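UDP-N-acetylglucosamine 4,6-dehydratase (Vibrio fischeri, PDB 3PVZ) binds NAD and probably acts as a lyase that dehydrates the nucleotide sugar UDP-N-acetylglucosamine. Local coordinates at residues 135-146 and 355-363. Sequence-based numbering, arbitrary orientation.
Sequences MRMIDVNVFNTD and ELFEQKIGQ
Ile361, Phe143 and Phe357 lose most surface where helix 135-146 meets helix 355-363. The axes of the two segments approach to 12.3 Å at their nearest, their N-to-C directions 139° apart, so side chains rather than backbones bridge the interval, and no hydrogen bond spans it. Ile361 divides its branches: CG2, anti to the backbone N, lies 3.8 Å from Phe143 CE2 and also meets the selenium of Met135, whereas CD1 comes end to end with Ile138 CD1. Met135, a selenomethionine, is bent at chi2 (61°) and again at chi3, which carries its selenium to Ile361 although its CB does not point across. The Phe143 and Phe357 rings lie at 25° with centroids 5.5 Å apart, an offset, near-parallel pair with little overlap; its closest atoms are Phe143 CZ and Phe357 CE2, separated by 3.4 Å. Over one face of Phe357 sits Ile361, one turn on in the same helix, with CG1 3.9 Å above the ring plane near the centre, while Ile138 CG2 meets the ring edge 3.8 Å from Phe357 CZ. Helix 131-154, bearing the first segment, belongs to the NAD-binding, Rossmann-type domain: Val140 and Asn144 touch the dinucleotide. The contact therefore packs the penultimate helix, 351-367, against this domain, with Ile375 and Leu378 of helix 372-382 also touching Ile138 and Phe357, respectively. At the edge of Phe143, Glu358 contributes aliphatic CG, 3.7 Å from CE1 and near the ring plane. Asp146 OD2 and Glu358 OE2 approach to 4.4 Å, an acidic proximity probably eased by the salt bridge from Asp146 OD1 to Lys189 and a weak, long ion pair between Glu358 and Arg188.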
HETATM    1  N   MSE A 135      13.829  -6.786  -5.192  1.00 41.47           N
HETATM    2  CA  MSE A 135      14.341  -7.309  -3.924  1.00 40.62           C
HETATM    3  C   MSE A 135      13.243  -7.203  -2.886  1.00 39.07           C
HETATM    4  O   MSE A 135      13.057  -8.115  -2.115  1.00 37.91           O
HETATM    5  CB  MSE A 135      15.572  -6.547  -3.442  1.00 41.28           C
HETATM    6  CG  MSE A 135      16.153  -6.983  -2.129  1.00 40.03           C
HETATM    7 SE   MSE A 135      16.738  -8.799  -2.183  0.65 40.66          SE
HETATM    8  CE  MSE A 135      18.575  -8.437  -2.802  1.00 35.40           C
ATOM      9  N   ARG A 136      12.491  -6.109  -2.896  1.00 38.40           N
ATOM     10  CA  ARG A 136      11.411  -5.974  -1.942  1.00 37.37           C
ATOM     11  C   ARG A 136      10.352  -7.071  -2.125  1.00 36.45           C
ATOM     12  O   ARG A 136       9.780  -7.540  -1.179  1.00 34.74           O
ATOM     13  CB  ARG A 136      10.765  -4.576  -2.003  1.00 36.63           C
ATOM     14  CG  ARG A 136       9.629  -4.471  -1.023  1.00 35.47           C
ATOM     15  CD  ARG A 136       8.973  -3.117  -0.955  1.00 37.94           C
ATOM     16  NE  ARG A 136       7.821  -3.215  -0.068  1.00 36.05           N
ATOM     17  CZ  ARG A 136       6.633  -2.650  -0.277  1.00 36.64           C
ATOM     18  NH1 ARG A 136       6.381  -1.934  -1.356  1.00 40.02           N
ATOM     19  NH2 ARG A 136       5.654  -2.859   0.563  1.00 37.77           N
HETATM   20  N   MSE A 137      10.084  -7.430  -3.363  1.00 37.54           N
HETATM   21  CA  MSE A 137       9.085  -8.431  -3.707  1.00 37.97           C
HETATM   22  C   MSE A 137       9.551  -9.769  -3.188  1.00 36.55           C
HETATM   23  O   MSE A 137       8.772 -10.572  -2.752  1.00 35.05           O
HETATM   24  CB  MSE A 137       8.891  -8.452  -5.266  1.00 39.97           C
HETATM   25  CG  MSE A 137       8.523  -9.793  -5.871  1.00 43.79           C
HETATM   26 SE   MSE A 137       8.317  -9.789  -7.825  0.65 55.60          SE
HETATM   27  CE  MSE A 137       6.460  -9.092  -7.590  1.00 37.65           C
ATOM     28  N   ILE A 138      10.847 -10.010  -3.256  1.00 37.51           N
ATOM     29  CA  ILE A 138      11.414 -11.241  -2.715  1.00 37.45           C
ATOM     30  C   ILE A 138      11.271 -11.248  -1.184  1.00 37.18           C
ATOM     31  O   ILE A 138      10.965 -12.292  -0.607  1.00 35.88           O
ATOM     32  CB  ILE A 138      12.899 -11.405  -3.085  1.00 38.31           C
ATOM     33  CG1 ILE A 138      13.054 -11.751  -4.563  1.00 39.01           C
ATOM     34  CG2 ILE A 138      13.541 -12.488  -2.239  1.00 37.60           C
ATOM     35  CD1 ILE A 138      14.454 -11.507  -5.039  1.00 41.75           C
ATOM     36  N   ASP A 139      11.463 -10.092  -0.553  1.00 37.23           N
ATOM     37  CA  ASP A 139      11.406  -9.988   0.914  1.00 38.06           C
ATOM     38  C   ASP A 139       9.991 -10.180   1.398  1.00 36.66           C
ATOM     39  O   ASP A 139       9.747 -10.960   2.358  1.00 36.01           O
ATOM     40  CB  ASP A 139      11.930  -8.630   1.428  1.00 38.88           C
ATOM     41  CG  ASP A 139      13.440  -8.584   1.541  1.00 44.77           C
ATOM     42  OD1 ASP A 139      14.056  -9.670   1.619  1.00 50.40           O
ATOM     43  OD2 ASP A 139      14.022  -7.455   1.551  1.00 49.33           O
ATOM     44  N   VAL A 140       9.060  -9.494   0.723  1.00 35.56           N
ATOM     45  CA  VAL A 140       7.634  -9.593   1.057  1.00 33.20           C
ATOM     46  C   VAL A 140       7.058 -10.957   0.666  1.00 33.56           C
ATOM     47  O   VAL A 140       6.314 -11.546   1.449  1.00 31.97           O
ATOM     48  CB  VAL A 140       6.802  -8.494   0.414  1.00 32.96           C
ATOM     49  CG1 VAL A 140       5.297  -8.775   0.657  1.00 31.02           C
ATOM     50  CG2 VAL A 140       7.193  -7.117   0.942  1.00 31.73           C
ATOM     51  N   ASN A 141       7.388 -11.485  -0.521  1.00 33.80           N
ATOM     52  CA  ASN A 141       6.687 -12.669  -0.942  1.00 33.82           C
ATOM     53  C   ASN A 141       7.400 -13.922  -0.405  1.00 33.70           C
ATOM     54  O   ASN A 141       6.721 -14.870  -0.090  1.00 33.64           O
ATOM     55  CB  ASN A 141       6.519 -12.799  -2.470  1.00 34.55           C
ATOM     56  CG  ASN A 141       5.668 -11.706  -3.115  1.00 35.05           C
ATOM     57  OD1 ASN A 141       4.948 -10.919  -2.467  1.00 33.61           O
ATOM     58  ND2 ASN A 141       5.757 -11.661  -4.452  1.00 33.42           N
ATOM     59  N   VAL A 142       8.727 -13.941  -0.302  1.00 33.53           N
ATOM     60  CA  VAL A 142       9.438 -15.163   0.177  1.00 34.03           C
ATOM     61  C   VAL A 142       9.775 -15.106   1.688  1.00 33.80           C
ATOM     62  O   VAL A 142       9.199 -15.858   2.496  1.00 32.05           O
ATOM     63  CB  VAL A 142      10.705 -15.441  -0.653  1.00 35.08           C
ATOM     64  CG1 VAL A 142      11.372 -16.770  -0.256  1.00 36.04           C
ATOM     65  CG2 VAL A 142      10.361 -15.431  -2.171  1.00 33.34           C
ATOM     66  N   PHE A 143      10.642 -14.171   2.068  1.00 34.40           N
ATOM     67  CA  PHE A 143      11.201 -14.142   3.410  1.00 35.06           C
ATOM     68  C   PHE A 143      10.251 -13.786   4.535  1.00 33.82           C
ATOM     69  O   PHE A 143      10.324 -14.385   5.592  1.00 34.44           O
ATOM     70  CB  PHE A 143      12.480 -13.309   3.434  1.00 36.83           C
ATOM     71  CG  PHE A 143      13.599 -13.939   2.632  1.00 39.84           C
ATOM     72  CD1 PHE A 143      14.125 -15.178   3.011  1.00 40.62           C
ATOM     73  CD2 PHE A 143      14.056 -13.353   1.478  1.00 40.85           C
ATOM     74  CE1 PHE A 143      15.091 -15.770   2.249  1.00 43.23           C
ATOM     75  CE2 PHE A 143      15.050 -13.939   0.730  1.00 41.36           C
ATOM     76  CZ  PHE A 143      15.556 -15.135   1.101  1.00 44.23           C
ATOM     77  N   ASN A 144       9.324 -12.866   4.312  1.00 33.40           N
ATOM     78  CA  ASN A 144       8.309 -12.546   5.300  1.00 32.27           C
ATOM     79  C   ASN A 144       7.410 -13.743   5.514  1.00 32.16           C
ATOM     80  O   ASN A 144       6.898 -13.993   6.631  1.00 33.16           O
ATOM     81  CB  ASN A 144       7.432 -11.379   4.842  1.00 31.11           C
ATOM     82  CG  ASN A 144       8.131 -10.021   4.966  1.00 32.39           C
ATOM     83  OD1 ASN A 144       9.296  -9.921   5.365  1.00 32.63           O
ATOM     84  ND2 ASN A 144       7.416  -8.959   4.592  1.00 32.53           N
ATOM     85  N   THR A 145       7.149 -14.467   4.448  1.00 31.72           N
ATOM     86  CA  THR A 145       6.260 -15.604   4.537  1.00 31.24           C
ATOM     87  C   THR A 145       6.929 -16.686   5.369  1.00 30.97           C
ATOM     88  O   THR A 145       6.333 -17.149   6.342  1.00 30.24           O
ATOM     89  CB  THR A 145       5.930 -16.142   3.148  1.00 32.68           C
ATOM     90  OG1 THR A 145       5.422 -15.078   2.337  1.00 34.52           O
ATOM     91  CG2 THR A 145       4.903 -17.254   3.217  1.00 33.65           C
ATOM     92  N   ASP A 146       8.188 -17.015   5.041  1.00 31.41           N
ATOM     93  CA  ASP A 146       8.950 -18.034   5.773  1.00 31.47           C
ATOM     94  C   ASP A 146       9.061 -17.650   7.260  1.00 30.87           C
ATOM     95  O   ASP A 146       8.764 -18.475   8.111  1.00 30.61           O
ATOM     96  CB  ASP A 146      10.356 -18.216   5.155  1.00 33.05           C
ATOM     97  CG  ASP A 146      11.062 -19.426   5.658  1.00 35.21           C
ATOM     98  OD1 ASP A 146      10.532 -20.550   5.511  1.00 41.13           O
ATOM     99  OD2 ASP A 146      12.140 -19.272   6.219  1.00 40.01           O
ATOM    100  N   GLU A 355      19.090 -22.946   1.100  1.00 46.10           N
ATOM    101  CA  GLU A 355      20.222 -22.315   1.756  1.00 47.44           C
ATOM    102  C   GLU A 355      20.953 -21.370   0.823  1.00 47.51           C
ATOM    103  O   GLU A 355      21.285 -20.265   1.247  1.00 46.91           O
ATOM    104  CB  GLU A 355      21.177 -23.349   2.342  1.00 48.65           C
ATOM    105  CG  GLU A 355      20.689 -23.851   3.725  1.00 50.43           C
ATOM    106  CD  GLU A 355      21.289 -25.218   4.102  1.00 56.06           C
ATOM    107  OE1 GLU A 355      22.121 -25.748   3.312  1.00 55.40           O
ATOM    108  OE2 GLU A 355      20.924 -25.745   5.187  1.00 60.11           O
ATOM    109  N   LEU A 356      21.164 -21.798  -0.428  1.00 47.89           N
ATOM    110  CA  LEU A 356      21.807 -20.973  -1.458  1.00 49.23           C
ATOM    111  C   LEU A 356      21.103 -19.629  -1.596  1.00 48.21           C
ATOM    112  O   LEU A 356      21.745 -18.577  -1.568  1.00 48.15           O
ATOM    113  CB  LEU A 356      21.785 -21.690  -2.816  1.00 50.52           C
ATOM    114  CG  LEU A 356      22.443 -21.028  -4.025  1.00 51.89           C
ATOM    115  CD1 LEU A 356      23.920 -20.880  -3.822  1.00 53.05           C
ATOM    116  CD2 LEU A 356      22.211 -21.832  -5.291  1.00 54.40           C
ATOM    117  N   PHE A 357      19.776 -19.691  -1.716  1.00 46.85           N
ATOM    118  CA  PHE A 357      18.952 -18.517  -1.935  1.00 45.84           C
ATOM    119  C   PHE A 357      19.099 -17.579  -0.740  1.00 45.22           C
ATOM    120  O   PHE A 357      19.345 -16.407  -0.910  1.00 45.07           O
ATOM    121  CB  PHE A 357      17.492 -18.946  -2.154  1.00 45.51           C
ATOM    122  CG  PHE A 357      16.577 -17.838  -2.605  1.00 43.54           C
ATOM    123  CD1 PHE A 357      16.520 -17.472  -3.939  1.00 44.38           C
ATOM    124  CD2 PHE A 357      15.780 -17.175  -1.710  1.00 40.85           C
ATOM    125  CE1 PHE A 357      15.675 -16.462  -4.366  1.00 43.29           C
ATOM    126  CE2 PHE A 357      14.941 -16.151  -2.133  1.00 41.05           C
ATOM    127  CZ  PHE A 357      14.906 -15.798  -3.478  1.00 42.84           C
ATOM    128  N   GLU A 358      18.984 -18.101   0.470  1.00 44.90           N
ATOM    129  CA  GLU A 358      19.176 -17.260   1.660  1.00 45.26           C
ATOM    130  C   GLU A 358      20.599 -16.700   1.722  1.00 46.22           C
ATOM    131  O   GLU A 358      20.792 -15.576   2.120  1.00 46.00           O
ATOM    132  CB  GLU A 358      18.908 -18.029   2.939  1.00 44.78           C
ATOM    133  CG  GLU A 358      17.475 -18.493   3.128  1.00 47.25           C
ATOM    134  CD  GLU A 358      17.351 -19.625   4.157  1.00 51.22           C
ATOM    135  OE1 GLU A 358      18.376 -20.326   4.382  1.00 53.33           O
ATOM    136  OE2 GLU A 358      16.240 -19.805   4.735  1.00 48.08           O
ATOM    137  N   GLN A 359      21.589 -17.483   1.320  1.00 47.15           N
ATOM    138  CA  GLN A 359      22.976 -17.042   1.390  1.00 49.03           C
ATOM    139  C   GLN A 359      23.275 -15.948   0.366  1.00 49.24           C
ATOM    140  O   GLN A 359      23.793 -14.902   0.724  1.00 49.43           O
ATOM    141  CB  GLN A 359      23.946 -18.233   1.222  1.00 50.45           C
ATOM    142  CG  GLN A 359      25.412 -17.857   1.404  1.00 54.67           C
ATOM    143  CD  GLN A 359      26.383 -18.948   0.958  1.00 60.43           C
ATOM    144  OE1 GLN A 359      26.047 -19.822   0.137  1.00 62.91           O
ATOM    145  NE2 GLN A 359      27.607 -18.896   1.499  1.00 61.40           N
ATOM    146  N   LYS A 360      22.948 -16.202  -0.897  1.00 50.08           N
ATOM    147  CA  LYS A 360      23.129 -15.226  -1.980  1.00 51.07           C
ATOM    148  C   LYS A 360      22.283 -13.947  -1.836  1.00 49.87           C
ATOM    149  O   LYS A 360      22.744 -12.872  -2.177  1.00 50.29           O
ATOM    150  CB  LYS A 360      22.830 -15.863  -3.340  1.00 51.73           C
ATOM    151  CG  LYS A 360      23.828 -16.901  -3.759  1.00 55.27           C
ATOM    152  CD  LYS A 360      24.989 -16.286  -4.495  1.00 59.83           C
ATOM    153  CE  LYS A 360      26.097 -17.306  -4.752  1.00 64.90           C
ATOM    154  NZ  LYS A 360      26.603 -17.934  -3.477  1.00 66.57           N
ATOM    155  N   ILE A 361      21.037 -14.054  -1.370  1.00 48.68           N
ATOM    156  CA  ILE A 361      20.234 -12.848  -1.151  1.00 46.95           C
ATOM    157  C   ILE A 361      20.821 -12.034   0.005  1.00 47.33           C
ATOM    158  O   ILE A 361      21.004 -10.819  -0.141  1.00 47.52           O
ATOM    159  CB  ILE A 361      18.751 -13.137  -0.891  1.00 45.25           C
ATOM    160  CG1 ILE A 361      18.067 -13.650  -2.158  1.00 44.68           C
ATOM    161  CG2 ILE A 361      18.035 -11.859  -0.432  1.00 43.44           C
ATOM    162  CD1 ILE A 361      17.718 -12.551  -3.162  1.00 43.99           C
ATOM    163  N   GLY A 362      21.122 -12.698   1.130  1.00 47.25           N
ATOM    164  CA  GLY A 362      21.736 -12.047   2.301  1.00 47.53           C
ATOM    165  C   GLY A 362      23.005 -11.251   1.933  1.00 49.39           C
ATOM    166  O   GLY A 362      23.199 -10.146   2.430  1.00 48.62           O
ATOM    167  N   GLN A 363      23.832 -11.812   1.042  1.00 50.30           N
ATOM    168  CA  GLN A 363      25.090 -11.182   0.621  1.00 52.64           C
ATOM    169  C   GLN A 363      24.848 -10.011  -0.319  1.00 53.15           C
ATOM    170  O   GLN A 363      25.593  -9.050  -0.299  1.00 54.30           O
ATOM    171  CB  GLN A 363      26.062 -12.188  -0.039  1.00 53.68           C
ATOM    172  CG  GLN A 363      27.532 -11.653  -0.211  1.00 57.38           C
ATOM    173  CD  GLN A 363      28.304 -11.478   1.135  1.00 59.42           C
ATOM    174  OE1 GLN A 363      28.460 -12.437   1.905  1.00 61.38           O
ATOM    175  NE2 GLN A 363      28.785 -10.253   1.407  1.00 57.44           N
TER